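Local coordinates for protein spondin-1 (Homo sapiens, PDB 2ZOU) that probably works in cell adhesion as a secreted glycoprotein of the extracellular matrix, here represented by its reeler domain, a beta-sandwich, at residues T22-R27 and S51-F56; S40-L45 and R105-W110; F56-L61 and L122-V127. All blocks are in the same frame, centred on the assembly; numbering follows the deposited sequence. Where two conformers were deposited one is given.

From the N terminus, strand 24-28 comes first, then strand 40-47, and the chain then turns through 51-54 into strand 55-62. Contact 1 closes this first loop by bringing 22-27 against 51-56, and so ties the edge strand of one sheet to the loop leading into strand 55-62 of the other. Contact 2 reaches from 40-45, within that loop, to 105-110, so it crosses contact 1; it pairs two neighbouring strands of the four-stranded sheet. Contact 3 opens at Phe56, where contact 1 ends, and follows it in series. Its pairing of 56-61 with 122-127 in the five-stranded sheet crosses contact 2, and side chains of contacts 2 and 3 meet between the sheets.

Contact 1: T22-R27 and S51-F56; sequences TEFSLR and SYFRGF. With EDO (1,2-ethanediol), chain E.
Glu23 and Ser51 bring their backbones nearest, with CA atoms 7.4 Å apart, too wide for strand pairing, and the segments 22-27 and 51-56 therefore meet through side chains where strand 24-28 begins and the chain runs up to strand 55-62. The polar link is Ser51 OG, which donates to Glu23 OE2 at 2.7 Å on the lone pair directed away from the other carboxylate oxygen. In Glu23, chi1 of 74° puts CG between the backbone N and the carbonyl carbon, over one face of the Phe24 ring and displaced toward its rim; the bend at chi2 (-93°) then turns the carboxylate to the serine.

Phe24 fills the space behind this bond. Its leading edge points at the backbone of 51-53: CE1 lies 3.5 Å from Tyr52 O, which sits near the ring plane, so the carbonyl oxygen faces the C-H rim. The same CE1 stands at the edge of the Phe53 ring, 4.0 Å from CD1, and the two phenylalanines slide past each other in opposite directions. Ser51 CB comes up obliquely to Phe24 CZ at 4.1 Å.

The start of the strand is shaped by an ST turn, in which Phe24 N donates to Thr22 OG1 at 3.1 Å, nearly straight at 162°. Beside it, an ethanediol, probably from the crystallisation liquor, donates from O1 to Glu23 O at 2.7 Å. Ile126 of strand 120-127 touches both phenylalanines, and Arg54 and Gly55 together face Val127 in a classic beta bulge. The contact thus joins the edge strand of the four-stranded sheet to the loop entering the five-stranded sheet, at one end of the reeler beta-sandwich.

Contact 2: S40-L45 and R105-W110; sequences SYRVTL and RIQVFW
Gln107 OE1 is gripped by two arginines that come from opposite faces of its amide plane: Arg42 NH1 across the strands at 2.9 Å and Arg105 NH2 along its own strand, also at 2.9 Å. Neither donor lies on a lone pair. The oxygen is in the guanidinium plane of Arg42, with an N-H...O angle of 158°, and a weak third bond comes from Arg105 NH1. Gln107 NE2 is held by Asp81, which helps to fix the rotation of the amide. Bent at its third torsion (chi3 -62°), the Arg42 chain also brings NH2 to 3.5 Å from Phe109 CZ, with guanidinium and ring planes 74° apart. A leucine in place of Arg42 would probably leave Gln107 OE1 without its cross-strand donor and the Phe109 ring without its charged neighbour. Thr44 CG2 continues this face, touching Arg105 NH2 at 3.4 Å.

The other face is largely apolar. Tyr41 CD2 meets Trp110 CE3 at 4.0 Å, while Val43 CG2 packs on Trp110 CB at 3.8 Å. Leu45 CB rests against both CG1 and CD1 of Ile106. The polar ends find partners beyond the two strands: Tyr41 OH bonds to the backbone N of Lys36, and NE1 of the buried Trp110 to Ala74 O.

Reciprocal backbone bonds join Tyr41 with Trp110, Val43 with Val108 and Leu45 with Ile106, the three hydrogen-bonded pairs. A mixed face carrying the arginine-glutamine cluster and Phe109, backed by one packed against the opposite sheet, marks these as neighbouring antiparallel strands of a beta-sandwich.

Contact 3: F56-L61 and L122-V127; sequences FTLIAL and LKASIV. With EDO (1,2-ethanediol), chain D; EDO (1,2-ethanediol), chain F.
The antiparallel ladder between 56-61 and 122-127 belongs to the five-stranded sheet of the reeler beta-sandwich; the strand axes approach to 4.6 Å, their directions 174° apart. Thr57 and Ser125 form one hydrogen-bonded pair, with N-to-O distances of 2.9 Å both from Thr57 N to Ser125 O and from Ser125 N to Thr57 O; Ile59 and Lys123 form the next.

Alternating with these are the non-hydrogen-bonded pairs, Leu58-Ala124 between them and Phe56-Ile126 and Ala60-Leu122 at the ends, whose side chains point into the core. Leu122 reaches over to its partner: CG stands beside the backbone N (chi1 -62°), and CD2 touches Ala60 CB at 3.5 Å. Leu58 CD1 lies 3.5 Å from Lys123 O and only loosely beside the methyl of Ala124. At the far end Ile126 CG2 meets Phe56 CB at 3.9 Å, while the ring of Phe56 leads away from strand 120-127. The small Ala60 and Ala124 let the bulkier leucines lean across the ladder.

On the opposite face Ile59 CG1 lies alongside Lys123 CB at 4.2 Å. An ethanediol, probably from the crystallisation liquor, bridges the next pair: its O2 shares a hydrogen bond with Thr57 OG1 at 2.7 Å, and its O1 donates to Ser125 OG, also at 2.7 Å. The same serine oxygen is bonded to Ile132 O.

Strand 131-144 pairs with the outer side of 120-127, and its Phe134 packs on Thr57, Ile59 and Lys123; strand 95-97 pairs with 55-62 from the other flank, which places this ladder inside its layer. Across the core, Leu26, Val43 and Leu45 of the facing sheet press on the Leu58, Leu122, Ala124 and Ile126 side.

Contact 1: T22-R27 and S51-F56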
# COMPACT_ATOMS: atom_id res chain seq x y z
N THR A 22 -1.54 13.03 7.11
CA THR A 22 -2.27 12.61 8.30
C THR A 22 -1.23 11.99 9.22
O THR A 22 -0.04 12.01 8.93
CB THR A 22 -3.39 11.60 7.98
OG1 THR A 22 -2.82 10.34 7.61
CG2 THR A 22 -4.30 12.12 6.86
N GLU A 23 -1.68 11.44 10.34
CA GLU A 23 -0.75 10.79 11.25
C GLU A 23 -0.41 9.36 10.81
O GLU A 23 0.35 8.66 11.50
CB GLU A 23 -1.29 10.80 12.68
CG GLU A 23 -2.39 9.82 12.89
CD GLU A 23 -3.77 10.41 12.70
OE1 GLU A 23 -4.00 11.19 11.74
OE2 GLU A 23 -4.66 10.06 13.51
N PHE A 24 -0.96 8.92 9.69
CA PHE A 24 -0.70 7.58 9.18
C PHE A 24 0.27 7.70 8.02
O PHE A 24 0.09 8.54 7.14
CB PHE A 24 -1.99 6.92 8.71
CG PHE A 24 -3.01 6.78 9.78
CD1 PHE A 24 -2.95 5.70 10.67
CD2 PHE A 24 -4.00 7.73 9.95
CE1 PHE A 24 -3.90 5.58 11.69
CE2 PHE A 24 -4.95 7.62 10.98
CZ PHE A 24 -4.90 6.53 11.84
N SER A 25 1.31 6.87 8.04
CA SER A 25 2.39 6.97 7.04
C SER A 25 2.62 5.66 6.33
O SER A 25 2.73 4.63 6.98
CB SER A 25 3.70 7.35 7.72
OG SER A 25 3.62 8.65 8.24
N LEU A 26 2.71 5.72 5.00
CA LEU A 26 3.12 4.57 4.21
C LEU A 26 4.56 4.81 3.79
O LEU A 26 4.88 5.84 3.18
CB LEU A 26 2.24 4.46 2.97
CG LEU A 26 2.46 3.20 2.11
CD1 LEU A 26 2.07 1.94 2.86
CD2 LEU A 26 1.65 3.30 0.85
N ARG A 27 5.45 3.90 4.17
CA ARG A 27 6.87 4.07 3.92
C ARG A 27 7.43 2.81 3.32
O ARG A 27 6.83 1.75 3.40
CB ARG A 27 7.62 4.39 5.20
CG ARG A 27 7.11 5.65 5.88
CD ARG A 27 8.15 6.29 6.76
NE ARG A 27 9.32 6.72 6.00
CZ ARG A 27 10.26 7.53 6.49
NH1 ARG A 27 10.15 8.01 7.72
NH2 ARG A 27 11.29 7.86 5.73
N SER A 51 -2.52 7.30 17.79
CA SER A 51 -3.46 6.74 16.82
C SER A 51 -3.23 5.25 16.56
O SER A 51 -2.20 4.66 16.92
CB SER A 51 -3.42 7.53 15.51
OG SER A 51 -3.79 8.89 15.73
N TYR A 52 -4.23 4.65 15.92
CA TYR A 52 -4.20 3.25 15.53
C TYR A 52 -5.15 3.10 14.36
O TYR A 52 -5.92 4.02 14.04
CB TYR A 52 -4.66 2.36 16.71
CG TYR A 52 -6.01 2.75 17.24
CD1 TYR A 52 -7.18 2.24 16.66
CD2 TYR A 52 -6.13 3.67 18.29
CE1 TYR A 52 -8.43 2.62 17.13
CE2 TYR A 52 -7.39 4.06 18.75
CZ TYR A 52 -8.53 3.53 18.17
OH TYR A 52 -9.77 3.89 18.62
N PHE A 53 -5.09 1.95 13.70
CA PHE A 53 -6.08 1.62 12.69
C PHE A 53 -6.63 0.23 12.95
O PHE A 53 -5.93 -0.66 13.44
CB PHE A 53 -5.53 1.78 11.26
CG PHE A 53 -4.22 1.09 11.02
CD1 PHE A 53 -3.02 1.72 11.33
CD2 PHE A 53 -4.18 -0.18 10.45
CE1 PHE A 53 -1.79 1.10 11.09
CE2 PHE A 53 -2.96 -0.83 10.23
CZ PHE A 53 -1.76 -0.18 10.52
N ARG A 54 -7.92 0.05 12.66
CA ARG A 54 -8.58 -1.24 12.85
C ARG A 54 -8.67 -1.99 11.53
O ARG A 54 -8.95 -3.19 11.50
CB ARG A 54 -9.96 -1.03 13.47
CG ARG A 54 -9.90 -0.62 14.93
CD ARG A 54 -11.29 -0.50 15.56
NE ARG A 54 -12.10 0.54 14.92
CZ ARG A 54 -13.16 0.30 14.15
NH1 ARG A 54 -13.60 -0.95 13.93
NH2 ARG A 54 -13.81 1.32 13.60
N GLY A 55 -8.44 -1.28 10.43
CA GLY A 55 -8.46 -1.86 9.10
C GLY A 55 -7.68 -1.01 8.12
O GLY A 55 -7.46 0.19 8.33
N PHE A 56 -7.25 -1.62 7.02
CA PHE A 56 -6.49 -0.92 5.99
C PHE A 56 -6.62 -1.63 4.66
O PHE A 56 -6.98 -2.83 4.62
CB PHE A 56 -5.00 -0.79 6.38
CG PHE A 56 -4.22 -2.05 6.18
CD1 PHE A 56 -3.55 -2.31 4.99
CD2 PHE A 56 -4.22 -3.04 7.17
CE1 PHE A 56 -2.87 -3.50 4.81
CE2 PHE A 56 -3.54 -4.23 7.01
CZ PHE A 56 -2.86 -4.48 5.83
C1 EDO E . 3.36 7.09 11.41
O1 EDO E . 3.01 8.38 10.91
C2 EDO E . 4.77 7.06 11.99
O2 EDO E . 4.72 7.04 13.42

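Contact 2: S40-L45 and R105-W110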
# COMPACT_ATOMS: atom_id res chain seq x y z
N SER A 40 12.95 -7.05 -3.59
CA SER A 40 11.93 -7.06 -2.55
C SER A 40 12.12 -5.86 -1.62
O SER A 40 13.22 -5.67 -1.06
CB SER A 40 11.98 -8.35 -1.74
OG SER A 40 11.66 -9.48 -2.54
N TYR A 41 11.06 -5.08 -1.45
CA TYR A 41 11.05 -3.93 -0.54
C TYR A 41 10.09 -4.18 0.60
O TYR A 41 9.03 -4.80 0.41
CB TYR A 41 10.62 -2.67 -1.30
CG TYR A 41 11.61 -2.30 -2.37
CD1 TYR A 41 12.73 -1.53 -2.07
CD2 TYR A 41 11.45 -2.75 -3.68
CE1 TYR A 41 13.65 -1.20 -3.05
CE2 TYR A 41 12.38 -2.46 -4.67
CZ TYR A 41 13.47 -1.66 -4.36
OH TYR A 41 14.38 -1.40 -5.36
N ARG A 42 10.45 -3.73 1.80
CA ARG A 42 9.53 -3.88 2.92
C ARG A 42 8.72 -2.59 3.08
O ARG A 42 9.25 -1.52 3.40
CB ARG A 42 10.26 -4.26 4.22
CG ARG A 42 9.28 -4.69 5.32
CD ARG A 42 9.98 -5.08 6.61
NE ARG A 42 10.87 -6.22 6.44
CZ ARG A 42 10.81 -7.34 7.15
NH1 ARG A 42 9.89 -7.49 8.10
NH2 ARG A 42 11.70 -8.30 6.92
N VAL A 43 7.43 -2.71 2.79
CA VAL A 43 6.48 -1.61 2.86
C VAL A 43 5.83 -1.62 4.24
O VAL A 43 5.38 -2.66 4.71
CB VAL A 43 5.40 -1.70 1.75
CG1 VAL A 43 4.43 -0.52 1.83
CG2 VAL A 43 6.07 -1.74 0.38
N THR A 44 5.77 -0.45 4.88
CA THR A 44 5.18 -0.36 6.21
C THR A 44 4.08 0.68 6.24
O THR A 44 4.16 1.73 5.57
CB THR A 44 6.24 -0.01 7.26
OG1 THR A 44 6.75 1.29 6.99
CG2 THR A 44 7.39 -1.01 7.24
N LEU A 45 3.05 0.39 7.02
CA LEU A 45 1.97 1.35 7.28
C LEU A 45 1.92 1.54 8.79
O LEU A 45 1.75 0.58 9.52
CB LEU A 45 0.65 0.77 6.79
CG LEU A 45 -0.61 1.62 6.85
CD1 LEU A 45 -0.42 2.94 6.18
CD2 LEU A 45 -1.70 0.83 6.17
N ARG A 105 1.05 -0.67 13.42
CA ARG A 105 1.98 -0.92 12.31
C ARG A 105 1.64 -2.23 11.65
O ARG A 105 1.37 -3.22 12.33
CB ARG A 105 3.44 -0.95 12.81
CG ARG A 105 4.49 -1.25 11.71
CD ARG A 105 5.92 -1.26 12.27
NE ARG A 105 6.95 -1.52 11.25
CZ ARG A 105 7.35 -2.73 10.89
NH1 ARG A 105 6.80 -3.80 11.47
NH2 ARG A 105 8.30 -2.90 9.97
N ILE A 106 1.66 -2.24 10.32
CA ILE A 106 1.74 -3.49 9.57
C ILE A 106 2.87 -3.40 8.55
O ILE A 106 3.33 -2.30 8.21
CB ILE A 106 0.40 -3.90 8.88
CG1 ILE A 106 -0.05 -2.86 7.85
CG2 ILE A 106 -0.67 -4.21 9.95
CD1 ILE A 106 0.55 -3.06 6.47
N GLN A 107 3.31 -4.56 8.06
CA GLN A 107 4.39 -4.61 7.07
C GLN A 107 4.12 -5.72 6.09
O GLN A 107 3.51 -6.73 6.44
CB GLN A 107 5.73 -4.89 7.76
CG GLN A 107 5.68 -6.12 8.64
CD GLN A 107 6.97 -6.44 9.35
OE1 GLN A 107 7.96 -5.71 9.25
NE2 GLN A 107 6.97 -7.55 10.08
N VAL A 108 4.58 -5.52 4.86
CA VAL A 108 4.45 -6.52 3.79
C VAL A 108 5.64 -6.34 2.86
O VAL A 108 6.24 -5.27 2.84
CB VAL A 108 3.11 -6.31 3.05
CG1 VAL A 108 3.12 -5.02 2.20
CG2 VAL A 108 2.73 -7.56 2.24
N PHE A 109 6.01 -7.38 2.12
CA PHE A 109 6.96 -7.17 1.04
C PHE A 109 6.23 -6.77 -0.23
O PHE A 109 5.13 -7.26 -0.50
CB PHE A 109 7.76 -8.44 0.75
CG PHE A 109 8.78 -8.78 1.79
CD1 PHE A 109 9.81 -7.87 2.10
CD2 PHE A 109 8.74 -10.01 2.46
CE1 PHE A 109 10.76 -8.18 3.07
CE2 PHE A 109 9.71 -10.32 3.43
CZ PHE A 109 10.70 -9.39 3.73
N TRP A 110 6.89 -5.93 -1.01
CA TRP A 110 6.49 -5.61 -2.37
C TRP A 110 7.68 -5.89 -3.27
O TRP A 110 8.75 -5.31 -3.07
CB TRP A 110 6.03 -4.17 -2.49
CG TRP A 110 5.63 -3.80 -3.88
CD1 TRP A 110 4.49 -4.16 -4.53
CD2 TRP A 110 6.36 -2.97 -4.79
NE1 TRP A 110 4.46 -3.61 -5.79
CE2 TRP A 110 5.60 -2.87 -5.97
CE3 TRP A 110 7.59 -2.30 -4.71
CZ2 TRP A 110 6.03 -2.12 -7.07
CZ3 TRP A 110 8.02 -1.56 -5.80
CH2 TRP A 110 7.23 -1.46 -6.96
O HOH W 1 9.42 -9.62 10.24

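Contact 3: F56-L61 and L122-V127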
# COMPACT_ATOMS: atom_id res chain seq x y z
N PHE A 56 -7.25 -1.62 7.02
CA PHE A 56 -6.49 -0.92 5.99
C PHE A 56 -6.62 -1.63 4.66
O PHE A 56 -6.98 -2.83 4.62
CB PHE A 56 -5.00 -0.79 6.38
CG PHE A 56 -4.22 -2.05 6.18
CD1 PHE A 56 -3.55 -2.31 4.99
CD2 PHE A 56 -4.22 -3.04 7.17
CE1 PHE A 56 -2.87 -3.50 4.81
CE2 PHE A 56 -3.54 -4.23 7.01
CZ PHE A 56 -2.86 -4.48 5.83
N THR A 57 -6.33 -0.90 3.60
CA THR A 57 -6.19 -1.48 2.27
C THR A 57 -4.95 -0.89 1.64
O THR A 57 -4.73 0.32 1.70
CB THR A 57 -7.39 -1.14 1.38
OG1 THR A 57 -8.60 -1.54 2.03
CG2 THR A 57 -7.27 -1.90 0.05
N LEU A 58 -4.15 -1.74 1.02
CA LEU A 58 -2.90 -1.34 0.42
C LEU A 58 -2.79 -1.89 -1.00
O LEU A 58 -2.97 -3.09 -1.21
CB LEU A 58 -1.74 -1.86 1.29
CG LEU A 58 -0.34 -1.80 0.70
CD1 LEU A 58 0.07 -0.38 0.45
CD2 LEU A 58 0.66 -2.50 1.60
N ILE A 59 -2.48 -1.00 -1.96
CA ILE A 59 -2.32 -1.39 -3.38
C ILE A 59 -1.08 -0.76 -4.00
O ILE A 59 -0.49 0.16 -3.42
CB ILE A 59 -3.59 -1.05 -4.22
CG1 ILE A 59 -3.88 0.46 -4.16
CG2 ILE A 59 -4.77 -1.89 -3.73
CD1 ILE A 59 -5.08 0.88 -5.00
N ALA A 60 -0.66 -1.29 -5.15
CA ALA A 60 0.43 -0.72 -5.93
C ALA A 60 -0.05 -0.59 -7.36
O ALA A 60 -0.37 -1.60 -7.99
CB ALA A 60 1.64 -1.63 -5.87
N LEU A 61 -0.11 0.64 -7.87
CA LEU A 61 -0.69 0.93 -9.19
C LEU A 61 0.33 1.55 -10.11
O LEU A 61 1.13 2.39 -9.70
CB LEU A 61 -1.85 1.90 -9.06
CG LEU A 61 -3.05 1.44 -8.23
CD1 LEU A 61 -4.14 2.52 -8.26
CD2 LEU A 61 -3.59 0.11 -8.77
N LEU A 122 2.40 3.40 -4.63
CA LEU A 122 1.96 2.60 -3.50
C LEU A 122 1.00 3.46 -2.73
O LEU A 122 1.35 4.59 -2.40
CB LEU A 122 3.15 2.24 -2.61
CG LEU A 122 4.25 1.40 -3.27
CD1 LEU A 122 5.47 1.30 -2.37
CD2 LEU A 122 3.71 0.02 -3.54
N LYS A 123 -0.18 2.93 -2.43
CA LYS A 123 -1.26 3.72 -1.83
C LYS A 123 -2.02 2.93 -0.78
O LYS A 123 -2.32 1.76 -0.97
CB LYS A 123 -2.27 4.15 -2.90
CG LYS A 123 -1.95 5.40 -3.67
CD LYS A 123 -2.74 5.43 -4.97
CE LYS A 123 -4.19 5.76 -4.76
NZ LYS A 123 -4.82 6.10 -6.08
N ALA A 124 -2.38 3.59 0.32
CA ALA A 124 -3.15 2.96 1.36
C ALA A 124 -4.33 3.80 1.80
O ALA A 124 -4.34 5.02 1.67
CB ALA A 124 -2.27 2.65 2.55
N SER A 125 -5.34 3.10 2.31
CA SER A 125 -6.50 3.68 2.96
C SER A 125 -6.61 3.02 4.31
O SER A 125 -6.27 1.84 4.45
CB SER A 125 -7.74 3.39 2.11
OG SER A 125 -8.91 3.78 2.79
N ILE A 126 -7.08 3.75 5.33
CA ILE A 126 -7.26 3.15 6.66
C ILE A 126 -8.62 3.49 7.29
O ILE A 126 -9.29 4.44 6.87
CB ILE A 126 -6.11 3.48 7.68
CG1 ILE A 126 -6.17 4.95 8.14
CG2 ILE A 126 -4.71 3.04 7.17
CD1 ILE A 126 -7.03 5.20 9.37
N VAL A 127 -8.99 2.72 8.30
CA VAL A 127 -10.08 3.10 9.22
C VAL A 127 -9.65 3.08 10.69
O VAL A 127 -9.02 2.13 11.13
CB VAL A 127 -11.39 2.26 9.01
CG1 VAL A 127 -11.12 0.77 9.15
CG2 VAL A 127 -12.48 2.72 9.97
C1 EDO D . -10.93 1.57 4.67
O1 EDO D . -10.80 1.96 3.30
C2 EDO D . -9.72 0.74 5.08
O2 EDO D . -9.60 -0.40 4.22
C1 EDO F . -4.33 8.94 1.94
O1 EDO F . -5.01 7.69 2.02
C2 EDO F . -5.10 10.04 2.65
O2 EDO F . -4.19 10.98 3.22